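PDB 2WTB: peroxisomal fatty acid beta-oxidation multifunctional protein MFP2 from Arabidopsis thaliana, which carries out successive steps of peroxisomal fatty acid beta-oxidation during seed germination, joining enoyl-CoA hydratase and NAD-dependent 3-hydroxyacyl-CoA dehydrogenase activities in one chain. Local coordinates for residues A[320-333]-A[351-363]. Residues are numbered along the deposited sequence; the frame is centred on the assembly and turned at random.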
loop_
_atom_site.group_PDB
_atom_site.type_symbol
_atom_site.label_atom_id
_atom_site.label_comp_id
_atom_site.label_asym_id
_atom_site.label_seq_id
_atom_site.Cartn_x
_atom_site.Cartn_y
_atom_site.Cartn_z
ATOM N N GLY A 320 14.902 23.797 -0.929
ATOM C CA GLY A 320 15.747 23.791 0.252
ATOM C C GLY A 320 14.938 23.842 1.531
ATOM O O GLY A 320 15.433 23.505 2.607
ATOM N N GLY A 321 13.685 24.267 1.412
ATOM C CA GLY A 321 12.791 24.347 2.551
ATOM C C GLY A 321 12.440 22.977 3.098
ATOM O O GLY A 321 13.187 22.016 2.919
ATOM N N LEU A 322 11.297 22.886 3.767
ATOM C CA LEU A 322 10.878 21.632 4.380
ATOM C C LEU A 322 10.415 20.636 3.324
ATOM O O LEU A 322 10.813 19.472 3.338
ATOM C CB LEU A 322 9.778 21.878 5.418
ATOM C CG LEU A 322 9.211 20.652 6.141
ATOM C CD1 LEU A 322 8.815 20.997 7.570
ATOM C CD2 LEU A 322 8.032 20.058 5.379
ATOM N N MET A 323 9.577 21.103 2.406
ATOM C CA MET A 323 9.047 20.238 1.361
ATOM C C MET A 323 10.123 19.885 0.336
ATOM O O MET A 323 10.194 18.751 -0.140
ATOM C CB MET A 323 7.850 20.895 0.676
ATOM C CG MET A 323 6.865 19.896 0.107
ATOM S SD MET A 323 6.269 18.761 1.371
ATOM C CE MET A 323 5.365 17.589 0.367
ATOM N N GLY A 324 10.962 20.859 0.004
ATOM C CA GLY A 324 12.052 20.641 -0.928
ATOM C C GLY A 324 13.053 19.621 -0.418
ATOM O O GLY A 324 13.371 18.655 -1.111
ATOM N N SER A 325 13.547 19.833 0.799
ATOM C CA SER A 325 14.524 18.928 1.400
ATOM C C SER A 325 13.982 17.504 1.478
ATOM O O SER A 325 14.745 16.537 1.454
ATOM C CB SER A 325 14.933 19.413 2.793
ATOM O OG SER A 325 13.844 19.363 3.699
ATOM N N GLY A 326 12.662 17.383 1.575
ATOM C CA GLY A 326 12.016 16.085 1.603
ATOM C C GLY A 326 12.152 15.362 0.278
ATOM O O GLY A 326 12.538 14.193 0.236
ATOM N N ILE A 327 11.830 16.060 -0.807
ATOM C CA ILE A 327 11.951 15.500 -2.148
ATOM C C ILE A 327 13.365 14.986 -2.385
ATOM O O ILE A 327 13.567 13.818 -2.721
ATOM C CB ILE A 327 11.626 16.548 -3.231
ATOM C CG1 ILE A 327 10.388 17.360 -2.847
ATOM C CG2 ILE A 327 11.440 15.876 -4.584
ATOM C CD1 ILE A 327 9.131 16.542 -2.747
ATOM N N ALA A 328 14.339 15.872 -2.207
ATOM C CA ALA A 328 15.741 15.528 -2.405
ATOM C C ALA A 328 16.096 14.227 -1.696
ATOM O O ALA A 328 16.798 13.381 -2.248
ATOM C CB ALA A 328 16.633 16.660 -1.925
ATOM N N THR A 329 15.605 14.072 -0.470
ATOM C CA THR A 329 15.849 12.863 0.308
ATOM C C THR A 329 15.355 11.625 -0.431
ATOM O O THR A 329 16.094 10.656 -0.600
ATOM C CB THR A 329 15.169 12.931 1.690
ATOM O OG1 THR A 329 15.801 13.938 2.490
ATOM C CG2 THR A 329 15.269 11.589 2.400
ATOM N N ALA A 330 14.102 11.668 -0.872
ATOM C CA ALA A 330 13.501 10.553 -1.596
ATOM C C ALA A 330 14.282 10.209 -2.861
ATOM O O ALA A 330 14.433 9.037 -3.211
ATOM C CB ALA A 330 12.053 10.869 -1.938
ATOM N N LEU A 331 14.781 11.237 -3.541
ATOM C CA LEU A 331 15.487 11.054 -4.806
ATOM C C LEU A 331 16.862 10.401 -4.646
ATOM O O LEU A 331 17.150 9.393 -5.290
ATOM C CB LEU A 331 15.605 12.386 -5.555
ATOM C CG LEU A 331 14.333 12.906 -6.233
ATOM C CD1 LEU A 331 14.487 14.365 -6.638
ATOM C CD2 LEU A 331 13.973 12.050 -7.437
ATOM N N ILE A 332 17.708 10.972 -3.793
ATOM C CA ILE A 332 19.041 10.415 -3.565
ATOM C C ILE A 332 18.975 9.028 -2.927
ATOM O O ILE A 332 19.864 8.200 -3.130
ATOM C CB ILE A 332 19.924 11.336 -2.695
ATOM C CG1 ILE A 332 19.260 11.601 -1.342
ATOM C CG2 ILE A 332 20.216 12.641 -3.421
ATOM C CD1 ILE A 332 20.089 12.468 -0.420
ATOM N N LEU A 333 17.921 8.779 -2.155
ATOM C CA LEU A 333 17.706 7.464 -1.566
ATOM C C LEU A 333 17.507 6.414 -2.654
ATOM O O LEU A 333 17.588 5.213 -2.394
ATOM C CB LEU A 333 16.502 7.478 -0.622
ATOM C CG LEU A 333 16.724 8.076 0.770
ATOM C CD1 LEU A 333 15.466 7.947 1.627
ATOM C CD2 LEU A 333 17.912 7.416 1.456
ATOM N N GLY A 351 18.829 23.849 4.155
ATOM C CA GLY A 351 18.190 22.757 3.443
ATOM C C GLY A 351 19.035 21.498 3.427
ATOM O O GLY A 351 18.554 20.410 3.748
ATOM N N ILE A 352 20.301 21.648 3.049
ATOM C CA ILE A 352 21.234 20.531 3.040
ATOM C C ILE A 352 21.296 19.878 4.414
ATOM O O ILE A 352 21.515 18.672 4.532
ATOM C CB ILE A 352 22.648 20.985 2.631
ATOM C CG1 ILE A 352 22.608 21.701 1.280
ATOM C CG2 ILE A 352 23.599 19.798 2.584
ATOM C CD1 ILE A 352 23.964 22.161 0.791
ATOM N N GLY A 353 21.096 20.684 5.453
ATOM C CA GLY A 353 21.115 20.196 6.819
ATOM C C GLY A 353 19.926 19.313 7.138
ATOM O O GLY A 353 20.073 18.264 7.764
ATOM N N ARG A 354 18.741 19.738 6.709
ATOM C CA ARG A 354 17.529 18.960 6.929
ATOM C C ARG A 354 17.655 17.587 6.281
ATOM O O ARG A 354 17.241 16.579 6.853
ATOM C CB ARG A 354 16.307 19.689 6.371
ATOM C CG ARG A 354 15.989 20.999 7.067
ATOM C CD ARG A 354 14.759 21.654 6.459
ATOM N NE ARG A 354 14.513 22.979 7.016
ATOM C CZ ARG A 354 15.071 24.095 6.558
ATOM N NH1 ARG A 354 15.911 24.047 5.534
ATOM N NH2 ARG A 354 14.791 25.260 7.127
ATOM N N VAL A 355 18.229 17.557 5.082
ATOM C CA VAL A 355 18.426 16.307 4.361
ATOM C C VAL A 355 19.255 15.331 5.188
ATOM O O VAL A 355 18.804 14.227 5.492
ATOM C CB VAL A 355 19.117 16.537 3.004
ATOM C CG1 VAL A 355 19.317 15.214 2.283
ATOM C CG2 VAL A 355 18.303 17.496 2.151
ATOM N N LYS A 356 20.463 15.747 5.554
ATOM C CA LYS A 356 21.341 14.918 6.374
ATOM C C LYS A 356 20.624 14.443 7.633
ATOM O O LYS A 356 20.780 13.296 8.048
ATOM C CB LYS A 356 22.610 15.687 6.751
ATOM N N ALA A 357 19.838 15.330 8.232
ATOM C CA ALA A 357 19.083 14.995 9.435
ATOM C C ALA A 357 18.078 13.882 9.158
ATOM O O ALA A 357 17.853 13.012 10.000
ATOM C CB ALA A 357 18.375 16.230 9.978
ATOM N N ASN A 358 17.477 13.914 7.974
ATOM C CA ASN A 358 16.509 12.897 7.581
ATOM C C ASN A 358 17.160 11.534 7.382
ATOM O O ASN A 358 16.536 10.499 7.610
ATOM C CB ASN A 358 15.775 13.319 6.308
ATOM C CG ASN A 358 14.865 14.512 6.527
ATOM O OD1 ASN A 358 14.434 14.783 7.649
ATOM N ND2 ASN A 358 14.562 15.230 5.450
ATOM N N LEU A 359 18.418 11.544 6.954
ATOM C CA LEU A 359 19.156 10.307 6.723
ATOM C C LEU A 359 19.754 9.763 8.019
ATOM O O LEU A 359 19.758 8.554 8.250
ATOM C CB LEU A 359 20.254 10.514 5.675
ATOM C CG LEU A 359 19.815 10.516 4.207
ATOM C CD1 LEU A 359 18.961 11.731 3.890
ATOM C CD2 LEU A 359 21.020 10.460 3.280
ATOM N N GLN A 360 20.253 10.661 8.861
ATOM C CA GLN A 360 20.827 10.270 10.143
ATOM C C GLN A 360 19.764 9.667 11.054
ATOM O O GLN A 360 20.064 8.832 11.907
ATOM C CB GLN A 360 21.488 11.468 10.825
ATOM C CG GLN A 360 22.741 11.963 10.124
ATOM C CD GLN A 360 23.240 13.283 10.682
ATOM O OE1 GLN A 360 22.549 13.940 11.461
ATOM N NE2 GLN A 360 24.442 13.679 10.280
ATOM N N SER A 361 18.520 10.095 10.863
ATOM C CA SER A 361 17.404 9.600 11.662
ATOM C C SER A 361 17.202 8.097 11.478
ATOM O O SER A 361 17.077 7.356 12.455
ATOM C CB SER A 361 16.120 10.354 11.310
ATOM O OG SER A 361 15.036 9.923 12.114
ATOM N N ARG A 362 17.173 7.653 10.225
ATOM C CA ARG A 362 16.976 6.238 9.923
ATOM C C ARG A 362 18.277 5.437 10.000
ATOM O O ARG A 362 18.349 4.303 9.525
ATOM C CB ARG A 362 16.316 6.055 8.555
ATOM C CG ARG A 362 16.928 6.887 7.441
ATOM C CD ARG A 362 16.637 6.269 6.085
ATOM N NE ARG A 362 15.252 5.824 5.971
ATOM C CZ ARG A 362 14.813 4.985 5.038
ATOM N NH1 ARG A 362 15.654 4.494 4.137
ATOM N NH2 ARG A 362 13.535 4.632 5.008
ATOM N N VAL A 363 19.302 6.036 10.597
ATOM C CA VAL A 363 20.551 5.331 10.853
ATOM C C VAL A 363 20.503 4.723 12.249
ATOM O O VAL A 363 21.102 3.678 12.509
ATOM C CB VAL A 363 21.769 6.266 10.738
ATOM C CG1 VAL A 363 23.034 5.553 11.190
ATOM C CG2 VAL A 363 21.918 6.768 9.313
#
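Ser325 against Arg354 and Thr329 against Val355 and Asn358 mark a helix-helix packing inside the NAD-binding Rossmann domain, where helix 322-332, which follows strand 315-318, meets the helix that follows strand 338-341. Their axes come within 8.7 Å and cross at -50°, the two helices running broadly the same way. The closest backbone approach is in the turn ahead of the first helix, where Gly320 CA lies 4.1 Å from Gly351 CA. Gly320 O comes to 3.0 Å from Gly351 CA, and the backbones meet directly with no side chain between them. Gly321 and Gly324 fit the GxGxxG pattern of dinucleotide-binding folds.

Further along, Val355 straddles two turns of the first helix. Its CG1, anti to the backbone N (chi1 180°), lies 3.9 Å from Ile332 CD1, while CG2 rests against Ser325 CB and O. Leu359 extends this apolar strip, its CD1 meeting Thr329 CG2 at 4.0 Å; Ala328 and Ile332 also touch Val338 of the neighbouring strand.

Polar groups lie along the other flank. Arg354 lays its CB and CD against Ser325 OG, and its extended chain carries the guanidinium over Gly321 C. Asn358, crossing Thr329 at about a right angle, sends ND2 to Thr329 OG1 in a straight but weak hydrogen bond of 3.5 Å. That hydroxyl in turn donates to Ser325 O at 3.0 Å, reaching it from the face opposite Thr329 N. With its proton committed within its own helix, Thr329 OG1 serves Asn358 as an acceptor. This single hydrogen bond between the segments is weak, and the rest of the interface is van der Waals packing of aliphatic groups and of the carbon atoms of polar side chains.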